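Local coordinates for DNA translocase coupling protein (Clostridium perfringens, PDB 6O1W), which probably binds ATP and DNA and, as a coupling protein, helps move plasmid DNA in conjugation, its FtsK/SpoIIIE-type P-loop ATPase domain lying in this piece, at residues I132-E137 and V296-R301; T138-S143 and G325-K330; I233-E238 and I276-P281; E238-T243 and A283-G288. One frame throughout, in Å; residues are numbered along the deposited sequence.

Contact 1. Residues I132-E137 and V296-R301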
loop_
_atom_site.group_PDB
_atom_site.type_symbol
_atom_site.label_atom_id
_atom_site.label_comp_id
_atom_site.label_asym_id
_atom_site.label_seq_id
_atom_site.Cartn_x
_atom_site.Cartn_y
_atom_site.Cartn_z
ATOM N N ILE A 132 1.881 8.977 1.345
ATOM C CA ILE A 132 1.655 7.546 1.131
ATOM C C ILE A 132 2.980 6.783 1.112
ATOM O O ILE A 132 3.937 7.198 0.448
ATOM C CB ILE A 132 0.920 7.348 -0.227
ATOM C CG1 ILE A 132 -0.443 8.085 -0.236
ATOM C CG2 ILE A 132 0.787 5.849 -0.594
ATOM C CD1 ILE A 132 -1.176 8.171 -1.587
ATOM N N LEU A 133 3.004 5.648 1.787
ATOM C CA LEU A 133 4.149 4.757 1.754
ATOM C C LEU A 133 3.625 3.425 1.191
ATOM O O LEU A 133 2.642 2.857 1.717
ATOM C CB LEU A 133 4.737 4.575 3.167
ATOM C CG LEU A 133 5.935 3.579 3.273
ATOM C CD1 LEU A 133 7.232 4.259 2.940
ATOM C CD2 LEU A 133 6.076 3.034 4.694
ATOM N N SER A 134 4.254 2.950 0.117
ATOM C CA SER A 134 3.879 1.696 -0.538
ATOM C C SER A 134 5.044 0.740 -0.424
ATOM O O SER A 134 6.136 1.049 -0.909
ATOM C CB SER A 134 3.455 1.942 -1.991
ATOM O OG SER A 134 3.182 0.739 -2.693
ATOM N N ALA A 135 4.830 -0.388 0.298
ATOM C CA ALA A 135 5.856 -1.374 0.561
ATOM C C ALA A 135 5.537 -2.731 -0.018
ATOM O O ALA A 135 4.413 -3.188 0.076
ATOM C CB ALA A 135 6.113 -1.491 2.049
ATOM N N GLY A 136 6.541 -3.370 -0.597
ATOM C CA GLY A 136 6.373 -4.679 -1.212
ATOM C C GLY A 136 7.639 -5.193 -1.861
ATOM O O GLY A 136 8.531 -4.405 -2.190
ATOM N N GLU A 137 7.728 -6.533 -2.009
ATOM C CA GLU A 137 8.845 -7.241 -2.633
ATOM C C GLU A 137 8.899 -6.901 -4.115
ATOM O O GLU A 137 7.887 -6.486 -4.672
ATOM C CB GLU A 137 8.696 -8.766 -2.437
ATOM C CG GLU A 137 8.962 -9.232 -1.009
ATOM C CD GLU A 137 8.507 -10.645 -0.673
ATOM O OE1 GLU A 137 8.494 -11.507 -1.583
ATOM O OE2 GLU A 137 8.170 -10.892 0.510
ATOM N N VAL A 296 -0.796 7.133 5.228
ATOM C CA VAL A 296 -1.303 6.053 4.388
ATOM C C VAL A 296 -0.225 4.990 4.209
ATOM O O VAL A 296 0.887 5.314 3.790
ATOM C CB VAL A 296 -1.811 6.549 3.003
ATOM C CG1 VAL A 296 -2.307 5.382 2.166
ATOM C CG2 VAL A 296 -2.899 7.617 3.141
ATOM N N ARG A 297 -0.560 3.721 4.509
ATOM C CA ARG A 297 0.360 2.612 4.286
ATOM C C ARG A 297 -0.304 1.619 3.374
ATOM O O ARG A 297 -1.452 1.193 3.600
ATOM C CB ARG A 297 0.773 1.894 5.581
ATOM C CG ARG A 297 1.109 2.802 6.752
ATOM C CD ARG A 297 2.463 3.479 6.629
ATOM N NE ARG A 297 2.555 4.563 7.606
ATOM C CZ ARG A 297 2.739 4.372 8.906
ATOM N NH1 ARG A 297 2.913 3.143 9.391
ATOM N NH2 ARG A 297 2.737 5.400 9.736
ATOM N N ILE A 298 0.427 1.247 2.349
ATOM C CA ILE A 298 0.033 0.223 1.407
ATOM C C ILE A 298 1.119 -0.834 1.552
ATOM O O ILE A 298 2.292 -0.530 1.365
ATOM C CB ILE A 298 -0.187 0.752 -0.034
ATOM C CG1 ILE A 298 -1.381 1.737 -0.065
ATOM C CG2 ILE A 298 -0.473 -0.415 -0.968
ATOM C CD1 ILE A 298 -1.373 2.763 -1.223
ATOM N N CYS A 299 0.741 -2.047 1.982
ATOM C CA CYS A 299 1.712 -3.103 2.232
ATOM C C CYS A 299 1.410 -4.405 1.503
ATOM O O CYS A 299 0.298 -4.929 1.591
ATOM C CB CYS A 299 1.873 -3.330 3.729
ATOM S SG CYS A 299 3.352 -4.282 4.174
ATOM N N GLY A 300 2.409 -4.907 0.783
ATOM C CA GLY A 300 2.325 -6.174 0.077
ATOM C C GLY A 300 2.598 -7.307 1.045
ATOM O O GLY A 300 2.784 -7.090 2.243
ATOM N N ARG A 301 2.608 -8.517 0.535
ATOM C CA ARG A 301 2.839 -9.706 1.339
ATOM C C ARG A 301 4.307 -9.808 1.756
ATOM O O ARG A 301 5.174 -9.683 0.918
ATOM C CB ARG A 301 2.419 -10.953 0.538
ATOM C CG ARG A 301 2.547 -12.227 1.375
ATOM C CD ARG A 301 1.955 -13.436 0.680
ATOM N NE ARG A 301 2.004 -14.599 1.567
ATOM C CZ ARG A 301 3.067 -15.380 1.723
ATOM N NH1 ARG A 301 4.174 -15.157 1.022
ATOM N NH2 ARG A 301 3.030 -16.398 2.571
HETATM O O HOH W 1 5.385 -7.959 -1.134
#
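Ile298 lies against Ile132, Leu133 and Ser134 as strand 296-299 runs parallel to strand 132-135, their short axes 11° apart and 4.7 Å distant at closest approach. At the base of the Ile298 side chain, CB faces the carbonyl oxygen of Leu133 at 3.9 Å. The branch then divides the work. With CG2 anti to the backbone N, that methyl approaches Ser134 OG at 4.2 Å, whereas CG1 carries the chain the other way (chi1 -65°), and its terminal CD1 meets Ile132 CG2 at 3.8 Å. Ile132 also lies alongside Val296, both pointing the same way, with CG1 on Val296 CB.

The backbone pairing alternates as a parallel pair should. Leu133 N donates to Val296 O and its carbonyl accepts from Ile298 N at 2.8 Å; Ala135 N then donates to Ile298 O, and Gly300 N reaches Ala135 O at 2.7 Å, the last with an N-H...O angle of 157°. Beyond the strands, a water bridges Glu137 N to Arg301 O. Ser134 OG is bonded to Lys142 O, which ties strand 132-135 to the helix after it.

Helix 142-155 packs on the face of Ile132, Ser134 and Ile298, and helix 305-312 on that of Ala135 and Cys299. Strand 272-278 flanks strand 132-135, and strand 326-331 flanks strand 296-299.

Contact 2. Residues T138-S143 and G325-K330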
loop_
_atom_site.group_PDB
_atom_site.type_symbol
_atom_site.label_atom_id
_atom_site.label_comp_id
_atom_site.label_asym_id
_atom_site.label_seq_id
_atom_site.Cartn_x
_atom_site.Cartn_y
_atom_site.Cartn_z
ATOM N N THR A 138 10.057 -7.055 -4.760
ATOM C CA THR A 138 10.145 -6.700 -6.187
ATOM C C THR A 138 9.185 -7.600 -7.018
ATOM O O THR A 138 9.086 -8.801 -6.757
ATOM C CB THR A 138 11.603 -6.627 -6.670
ATOM O OG1 THR A 138 11.646 -5.970 -7.940
ATOM C CG2 THR A 138 12.315 -7.981 -6.691
ATOM N N GLY A 139 8.391 -6.961 -7.881
ATOM C CA GLY A 139 7.373 -7.622 -8.701
ATOM C C GLY A 139 5.979 -7.674 -8.082
ATOM O O GLY A 139 5.030 -8.112 -8.745
ATOM N N SER A 140 5.833 -7.209 -6.810
ATOM C CA SER A 140 4.555 -7.211 -6.065
ATOM C C SER A 140 3.499 -6.290 -6.645
ATOM O O SER A 140 2.309 -6.545 -6.462
ATOM C CB SER A 140 4.782 -6.805 -4.609
ATOM O OG SER A 140 5.394 -5.522 -4.528
ATOM N N GLY A 141 3.934 -5.186 -7.250
ATOM C CA GLY A 141 3.036 -4.146 -7.754
ATOM C C GLY A 141 3.103 -2.891 -6.897
ATOM O O GLY A 141 2.380 -1.923 -7.150
ATOM N N LYS A 142 3.999 -2.883 -5.880
ATOM C CA LYS A 142 4.198 -1.749 -4.950
ATOM C C LYS A 142 4.468 -0.440 -5.731
ATOM O O LYS A 142 3.944 0.614 -5.372
ATOM C CB LYS A 142 5.371 -2.051 -3.968
ATOM C CG LYS A 142 6.452 -0.959 -3.962
ATOM C CD LYS A 142 7.735 -1.360 -3.351
ATOM C CE LYS A 142 8.828 -0.510 -3.920
ATOM N NZ LYS A 142 9.211 -0.968 -5.296
ATOM N N SER A 143 5.331 -0.526 -6.767
ATOM C CA SER A 143 5.757 0.606 -7.587
ATOM C C SER A 143 4.706 1.034 -8.606
ATOM O O SER A 143 4.570 2.236 -8.862
ATOM C CB SER A 143 7.092 0.302 -8.257
ATOM O OG SER A 143 8.129 0.695 -7.374
ATOM N N GLY A 325 -0.751 -8.176 -6.941
ATOM C CA GLY A 325 -1.496 -6.935 -6.784
ATOM C C GLY A 325 -2.414 -6.906 -5.576
ATOM O O GLY A 325 -3.182 -5.957 -5.411
ATOM N N ARG A 326 -2.338 -7.921 -4.714
ATOM C CA ARG A 326 -3.151 -7.978 -3.495
ATOM C C ARG A 326 -2.380 -7.304 -2.351
ATOM O O ARG A 326 -1.224 -7.635 -2.089
ATOM C CB ARG A 326 -3.524 -9.421 -3.163
ATOM C CG ARG A 326 -4.526 -9.557 -2.019
ATOM C CD ARG A 326 -5.855 -8.898 -2.333
ATOM N NE ARG A 326 -6.554 -9.481 -3.486
ATOM C CZ ARG A 326 -7.165 -10.667 -3.492
ATOM N NH1 ARG A 326 -7.131 -11.446 -2.419
ATOM N NH2 ARG A 326 -7.821 -11.076 -4.570
ATOM N N PHE A 327 -2.995 -6.320 -1.710
ATOM C CA PHE A 327 -2.294 -5.564 -0.672
ATOM C C PHE A 327 -3.138 -5.350 0.536
ATOM O O PHE A 327 -4.353 -5.538 0.476
ATOM C CB PHE A 327 -1.947 -4.154 -1.250
ATOM C CG PHE A 327 -0.770 -4.104 -2.180
ATOM C CD1 PHE A 327 -0.910 -4.417 -3.522
ATOM C CD2 PHE A 327 0.496 -3.785 -1.704
ATOM C CE1 PHE A 327 0.202 -4.439 -4.366
ATOM C CE2 PHE A 327 1.605 -3.777 -2.552
ATOM C CZ PHE A 327 1.457 -4.123 -3.871
ATOM N N LEU A 328 -2.490 -4.858 1.609
ATOM C CA LEU A 328 -3.115 -4.299 2.803
ATOM C C LEU A 328 -3.057 -2.760 2.735
ATOM O O LEU A 328 -2.037 -2.166 2.380
ATOM C CB LEU A 328 -2.454 -4.771 4.099
ATOM C CG LEU A 328 -2.563 -6.284 4.378
ATOM C CD1 LEU A 328 -1.756 -6.640 5.558
ATOM C CD2 LEU A 328 -4.004 -6.701 4.596
ATOM N N PHE A 329 -4.148 -2.132 3.106
ATOM C CA PHE A 329 -4.282 -0.682 3.197
ATOM C C PHE A 329 -4.488 -0.357 4.673
ATOM O O PHE A 329 -5.405 -0.882 5.301
ATOM C CB PHE A 329 -5.506 -0.189 2.400
ATOM C CG PHE A 329 -5.731 1.311 2.451
ATOM C CD1 PHE A 329 -5.072 2.161 1.572
ATOM C CD2 PHE A 329 -6.639 1.868 3.355
ATOM C CE1 PHE A 329 -5.306 3.537 1.602
ATOM C CE2 PHE A 329 -6.895 3.244 3.358
ATOM C CZ PHE A 329 -6.211 4.074 2.499
ATOM N N LYS A 330 -3.683 0.553 5.194
ATOM C CA LYS A 330 -3.815 1.040 6.554
ATOM C C LYS A 330 -3.789 2.580 6.566
ATOM O O LYS A 330 -2.857 3.190 6.043
ATOM C CB LYS A 330 -2.732 0.439 7.467
ATOM C CG LYS A 330 -2.844 0.927 8.901
ATOM C CD LYS A 330 -1.956 0.201 9.868
ATOM C CE LYS A 330 -2.531 0.327 11.257
ATOM N NZ LYS A 330 -1.485 0.604 12.277
#
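Two torsions aim the Phe327 ring at the backbone of Ser140, Gly141 and Lys142: chi1 of -78° sets CG anti to its carbonyl carbon, and chi2 of 83° sets the ring plane about perpendicular to the plane through CA, CB and CG. The far end of the ring makes the touch. Its CZ lies 3.5 Å from Lys142 N, which sits at the ring edge, close to the ring plane. From an oblique direction Ser140 O comes within 3.6 Å of CE1, and Gly141 C stands 3.7 Å from CZ. On the strand's own side, Gly325 O occupies another part of the edge, in the plane of the ring. The evidence therefore points to van der Waals contact between an aromatic rim and the peptide groups of a loop; no hydrogen bond crosses between the segments.

The loop is shaped from within. Ser140 OG accepts from Lys142 N at 3.3 Å, forming an ST turn, and the same hydroxyl is bonded to Glu137 O. Gly139 and Gly141 both have positive phi, at angles where a CB would press on the preceding carbonyl. Lys142 leads its amino group away from Phe327, and NZ bonds to Ser143 OG at 2.9 Å.

Thr138 to Ser143 make up most of the phosphate-binding P-loop (Walker A), and Gly139, Gly141 and Lys142 contact ATP in another structure of this protein; no nucleotide is bound here. The loop opens helix 142-155, while Phe327 belongs to strand 326-331, which lies between strands 296-299 and 334-340 in the sheet; the Phe327 ring also touches Ile298, Phe338 and Ala340.

Contact 3. Residues I233-E238 and I276-P281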
loop_
_atom_site.group_PDB
_atom_site.type_symbol
_atom_site.label_atom_id
_atom_site.label_comp_id
_atom_site.label_asym_id
_atom_site.label_seq_id
_atom_site.Cartn_x
_atom_site.Cartn_y
_atom_site.Cartn_z
ATOM N N ILE A 233 9.024 9.000 -4.774
ATOM C CA ILE A 233 10.333 8.474 -4.414
ATOM C C ILE A 233 10.203 6.985 -4.670
ATOM O O ILE A 233 9.490 6.283 -3.945
ATOM C CB ILE A 233 10.672 8.841 -2.933
ATOM C CG1 ILE A 233 10.775 10.395 -2.749
ATOM C CG2 ILE A 233 11.914 8.100 -2.434
ATOM C CD1 ILE A 233 10.717 10.884 -1.305
ATOM N N ASP A 234 10.851 6.511 -5.733
ATOM C CA ASP A 234 10.811 5.100 -6.127
ATOM C C ASP A 234 11.341 4.183 -5.038
ATOM O O ASP A 234 10.763 3.123 -4.811
ATOM C CB ASP A 234 11.590 4.865 -7.429
ATOM C CG ASP A 234 11.436 3.439 -7.949
ATOM O OD1 ASP A 234 10.340 3.112 -8.488
ATOM O OD2 ASP A 234 12.395 2.647 -7.799
ATOM N N GLU A 235 12.423 4.592 -4.339
ATOM C CA GLU A 235 12.974 3.740 -3.301
ATOM C C GLU A 235 13.509 4.580 -2.183
ATOM O O GLU A 235 14.507 5.293 -2.374
ATOM C CB GLU A 235 14.024 2.755 -3.895
ATOM C CG GLU A 235 14.721 1.850 -2.875
ATOM C CD GLU A 235 13.777 1.154 -1.908
ATOM O OE1 GLU A 235 12.985 0.289 -2.358
ATOM O OE2 GLU A 235 13.799 1.512 -0.707
ATOM N N LEU A 236 12.847 4.510 -1.009
ATOM C CA LEU A 236 13.234 5.276 0.182
ATOM C C LEU A 236 14.647 4.922 0.674
ATOM O O LEU A 236 15.336 5.816 1.164
ATOM C CB LEU A 236 12.212 5.111 1.323
ATOM C CG LEU A 236 12.305 6.051 2.555
ATOM C CD1 LEU A 236 12.269 7.519 2.180
ATOM C CD2 LEU A 236 11.217 5.747 3.540
ATOM N N ALA A 237 15.090 3.651 0.510
ATOM C CA ALA A 237 16.440 3.219 0.928
ATOM C C ALA A 237 17.561 4.038 0.263
ATOM O O ALA A 237 18.580 4.267 0.897
ATOM C CB ALA A 237 16.645 1.731 0.671
ATOM N N GLU A 238 17.356 4.518 -0.978
ATOM C CA GLU A 238 18.334 5.363 -1.710
ATOM C C GLU A 238 18.582 6.734 -1.011
ATOM O O GLU A 238 19.642 7.342 -1.194
ATOM C CB GLU A 238 17.869 5.585 -3.160
ATOM C CG GLU A 238 17.986 4.325 -4.021
ATOM C CD GLU A 238 17.275 4.303 -5.366
ATOM O OE1 GLU A 238 16.663 5.325 -5.758
ATOM O OE2 GLU A 238 17.318 3.239 -6.023
ATOM N N ILE A 276 5.973 7.434 -1.480
ATOM C CA ILE A 276 7.211 6.699 -1.223
ATOM C C ILE A 276 7.097 5.193 -1.425
ATOM O O ILE A 276 6.228 4.555 -0.842
ATOM C CB ILE A 276 7.722 7.004 0.211
ATOM C CG1 ILE A 276 7.696 8.507 0.547
ATOM C CG2 ILE A 276 9.121 6.403 0.433
ATOM C CD1 ILE A 276 7.716 8.804 2.035
ATOM N N GLY A 277 8.038 4.632 -2.175
ATOM C CA GLY A 277 8.162 3.193 -2.355
ATOM C C GLY A 277 9.275 2.642 -1.481
ATOM O O GLY A 277 10.310 3.299 -1.283
ATOM N N VAL A 278 9.051 1.449 -0.913
ATOM C CA VAL A 278 10.023 0.727 -0.086
ATOM C C VAL A 278 10.011 -0.761 -0.462
ATOM O O VAL A 278 8.977 -1.426 -0.369
ATOM C CB VAL A 278 9.890 0.943 1.450
ATOM C CG1 VAL A 278 10.487 2.262 1.890
ATOM C CG2 VAL A 278 8.453 0.867 1.908
ATOM N N GLN A 279 11.151 -1.284 -0.876
ATOM C CA GLN A 279 11.219 -2.700 -1.232
ATOM C C GLN A 279 11.471 -3.639 -0.020
ATOM O O GLN A 279 10.915 -4.752 0.051
ATOM C CB GLN A 279 12.288 -2.921 -2.299
ATOM C CG GLN A 279 12.191 -4.286 -2.944
ATOM C CD GLN A 279 13.456 -4.586 -3.668
ATOM O OE1 GLN A 279 14.332 -5.295 -3.157
ATOM N NE2 GLN A 279 13.584 -4.026 -4.862
ATOM N N ARG A 280 12.343 -3.196 0.884
ATOM C CA ARG A 280 12.788 -3.974 2.021
ATOM C C ARG A 280 12.599 -3.144 3.293
ATOM O O ARG A 280 13.427 -2.275 3.578
ATOM C CB ARG A 280 14.281 -4.345 1.806
ATOM C CG ARG A 280 14.744 -5.597 2.542
ATOM C CD ARG A 280 16.266 -5.751 2.543
ATOM N NE ARG A 280 16.946 -4.540 2.999
ATOM C CZ ARG A 280 17.149 -4.216 4.271
ATOM N NH1 ARG A 280 16.781 -5.043 5.242
ATOM N NH2 ARG A 280 17.751 -3.076 4.583
ATOM N N PRO A 281 11.480 -3.341 4.034
ATOM C CA PRO A 281 11.266 -2.562 5.265
ATOM C C PRO A 281 12.384 -2.846 6.264
ATOM O O PRO A 281 12.803 -3.982 6.423
ATOM C CB PRO A 281 9.909 -3.059 5.770
ATOM C CG PRO A 281 9.264 -3.673 4.554
ATOM C CD PRO A 281 10.387 -4.306 3.832
HETATM O O HOH W 2 14.045 -0.832 0.655
#
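The carboxylate of Glu235 is met by the backbone N and CB of Gln279 and not by its side-chain amide, whose plane is turned 78° from that of the acid. Both oxygens of the carboxylate accept bonds. On its syn lone pair, OE1 accepts from Gln279 N at 2.8 Å, with Gln279 CB beside it; on its anti lone pair, OE2 takes the N-H of Ala237, also at 2.8 Å, a capping bond at the turn that leads into the helix. A water that donates to OE2 and accepts from Arg280 N adds a third grip, so the group's rotation is well fixed. The bend at chi2 (48°) swings the acid back to the strand, although its CB points away.

Leu236 CB packs against two methyls of the strand, Val278 CG1 at 3.4 Å and Ile276 CG2 at 3.5 Å, met from directions roughly at right angles and both closer than usual carbon contact. Gly277 makes both of its bonds to the one neighbouring segment: N donates to Ile233 O and O accepts from Leu236 N, each at 2.8 Å.

Asp234 and Glu235, directly after strand 229-233, fit a Walker B motif, and Asp234 OD1 makes a weak hydrogen bond to Ser143 OG of the P-loop. Strand 272-278 lies between strands 229-233 and 132-135, and helix 305-312 packs on Pro281.

Contact 4. Residues E238-T243 and A283-G288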
loop_
_atom_site.group_PDB
_atom_site.type_symbol
_atom_site.label_atom_id
_atom_site.label_comp_id
_atom_site.label_asym_id
_atom_site.label_seq_id
_atom_site.Cartn_x
_atom_site.Cartn_y
_atom_site.Cartn_z
ATOM N N GLU A 238 17.356 4.518 -0.978
ATOM C CA GLU A 238 18.334 5.363 -1.710
ATOM C C GLU A 238 18.582 6.734 -1.011
ATOM O O GLU A 238 19.642 7.342 -1.194
ATOM C CB GLU A 238 17.869 5.585 -3.160
ATOM C CG GLU A 238 17.986 4.325 -4.021
ATOM C CD GLU A 238 17.275 4.303 -5.366
ATOM O OE1 GLU A 238 16.663 5.325 -5.758
ATOM O OE2 GLU A 238 17.318 3.239 -6.023
ATOM N N LEU A 239 17.602 7.206 -0.212
ATOM C CA LEU A 239 17.715 8.463 0.528
ATOM C C LEU A 239 18.007 8.223 2.026
ATOM O O LEU A 239 18.620 9.077 2.659
ATOM C CB LEU A 239 16.405 9.278 0.415
ATOM C CG LEU A 239 15.986 9.843 -0.959
ATOM C CD1 LEU A 239 14.677 10.550 -0.848
ATOM C CD2 LEU A 239 17.029 10.826 -1.526
HETATM N N MSE A 240 17.506 7.110 2.598
HETATM C CA MSE A 240 17.609 6.827 4.034
HETATM C C MSE A 240 18.747 5.905 4.440
HETATM O O MSE A 240 19.320 6.120 5.504
HETATM C CB MSE A 240 16.283 6.284 4.587
HETATM C CG MSE A 240 15.132 7.254 4.475
HETATM SE SE MSE A 240 15.342 8.844 5.577
HETATM C CE MSE A 240 14.463 10.195 4.375
ATOM N N ASP A 241 19.042 4.859 3.649
ATOM C CA ASP A 241 20.115 3.924 3.985
ATOM C C ASP A 241 21.483 4.549 3.710
ATOM O O ASP A 241 21.890 4.692 2.554
ATOM C CB ASP A 241 19.938 2.566 3.290
ATOM C CG ASP A 241 20.861 1.475 3.798
ATOM O OD1 ASP A 241 22.069 1.756 4.001
ATOM O OD2 ASP A 241 20.384 0.333 3.975
ATOM N N LYS A 242 22.188 4.908 4.801
ATOM C CA LYS A 242 23.492 5.576 4.788
ATOM C C LYS A 242 24.698 4.659 5.094
ATOM O O LYS A 242 25.823 5.153 5.129
ATOM C CB LYS A 242 23.477 6.718 5.838
ATOM C CG LYS A 242 22.388 7.766 5.641
ATOM C CD LYS A 242 22.183 8.619 6.907
ATOM C CE LYS A 242 20.715 8.787 7.265
ATOM N NZ LYS A 242 19.939 9.530 6.216
ATOM N N THR A 243 24.477 3.355 5.314
ATOM C CA THR A 243 25.488 2.394 5.797
ATOM C C THR A 243 26.879 2.356 5.098
ATOM O O THR A 243 27.887 2.357 5.820
ATOM C CB THR A 243 24.947 0.965 5.861
ATOM O OG1 THR A 243 24.450 0.566 4.587
ATOM C CG2 THR A 243 23.879 0.793 6.929
ATOM N N ALA A 283 13.930 -0.622 9.955
ATOM C CA ALA A 283 13.731 0.508 10.887
ATOM C C ALA A 283 14.657 1.691 10.646
ATOM O O ALA A 283 14.331 2.806 11.050
ATOM C CB ALA A 283 13.846 0.048 12.326
ATOM N N LYS A 284 15.792 1.472 9.966
ATOM C CA LYS A 284 16.727 2.554 9.630
ATOM C C LYS A 284 16.201 3.390 8.480
ATOM O O LYS A 284 16.574 4.564 8.362
ATOM C CB LYS A 284 18.100 1.991 9.245
ATOM C CG LYS A 284 19.042 1.739 10.423
ATOM C CD LYS A 284 19.818 0.411 10.289
ATOM C CE LYS A 284 20.686 0.258 9.050
ATOM N NZ LYS A 284 20.564 -1.103 8.453
ATOM N N VAL A 285 15.344 2.783 7.623
ATOM C CA VAL A 285 14.777 3.413 6.427
ATOM C C VAL A 285 13.380 3.944 6.723
ATOM O O VAL A 285 13.119 5.118 6.469
ATOM C CB VAL A 285 14.865 2.459 5.196
ATOM C CG1 VAL A 285 14.007 2.937 4.019
ATOM C CG2 VAL A 285 16.326 2.267 4.765
ATOM N N ILE A 286 12.492 3.092 7.262
ATOM C CA ILE A 286 11.141 3.493 7.690
ATOM C C ILE A 286 11.290 3.824 9.178
ATOM O O ILE A 286 11.040 2.978 10.036
ATOM C CB ILE A 286 10.073 2.397 7.446
ATOM C CG1 ILE A 286 10.093 1.897 5.974
ATOM C CG2 ILE A 286 8.669 2.893 7.909
ATOM C CD1 ILE A 286 9.175 0.669 5.667
ATOM N N THR A 287 11.799 5.022 9.465
ATOM C CA THR A 287 12.046 5.482 10.829
ATOM C C THR A 287 10.721 5.857 11.524
ATOM O O THR A 287 9.644 5.781 10.908
ATOM C CB THR A 287 13.001 6.698 10.804
ATOM O OG1 THR A 287 12.390 7.755 10.058
ATOM C CG2 THR A 287 14.399 6.370 10.247
ATOM N N GLY A 288 10.830 6.280 12.790
ATOM C CA GLY A 288 9.714 6.759 13.595
ATOM C C GLY A 288 9.191 8.081 13.064
ATOM O O GLY A 288 7.994 8.330 13.126
#
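Met240, present as selenomethionine, and Val285 form the central touch of this contact. Met240 CG rests 3.5 Å from Val285 O, and its CB is 3.7 Å from Val285 CA. Bends at chi2 and chi3 then lead the selenium end away from the 283-288 segment, in a side chain that also packs on Glu257 and Thr260 of helix 247-266. Val285 divides its branches: CG1, which leans on Met240 CB, stands anti to the backbone N (chi1 167°), which leaves CG2 to reach Asp241 CB at 3.9 Å. Farther out, Thr243 CG2 meets Lys284 CE at 3.9 Å, the two side chains crossing at about a right angle. No hydrogen bond joins the segments, and Asp241 OD2 and Lys284 NZ, of opposite charge, remain 4.7 Å apart.

The second shell holds each side in shape. Asp241 OD1 accepts twice, from Thr243 N at 3.2 Å and, on its syn lone pair, from Thr243 OG1 at 2.7 Å. Outside the two segments, Glu257 of helix 247-266 is salt-bridged to Lys242 on this same side; across the contact, Asp282 OD1 accepts from Lys284 N.

Asp241 is the first residue to leave helical geometry after helix 237-240, and its bond to the backbone N two residues on defines an Asx turn. On the other segment, Thr287 occupies the N-cap position before helix 288-293, its OG1 making a weak hydrogen bond with Ile290 N.

In the fold
Contacts 1, 2 and 3 all reach one mixed sheet. Strand 132-135 of contact 1 is bonded to strand 272-278 of contact 3, Ser134 N lying 2.7 Å from Ile276 O, and strand 296-299 is bonded to strand 326-331 of contact 2, Cys299 O lying 2.8 Å from Leu328 N. Contacts 1 and 2, with centres 6 Å apart, divide the P-loop, whose Lys142 CD comes 3.2 Å from Val278 O of contact 3. Contact 4 stands outermost from this ATP site: its centre is 20 Å from that of contact 2, but Val285 O touches Leu236 CD2 of contact 3 at 3.5 Å. Bound glucose touches Phe329, in the 325-330 segment.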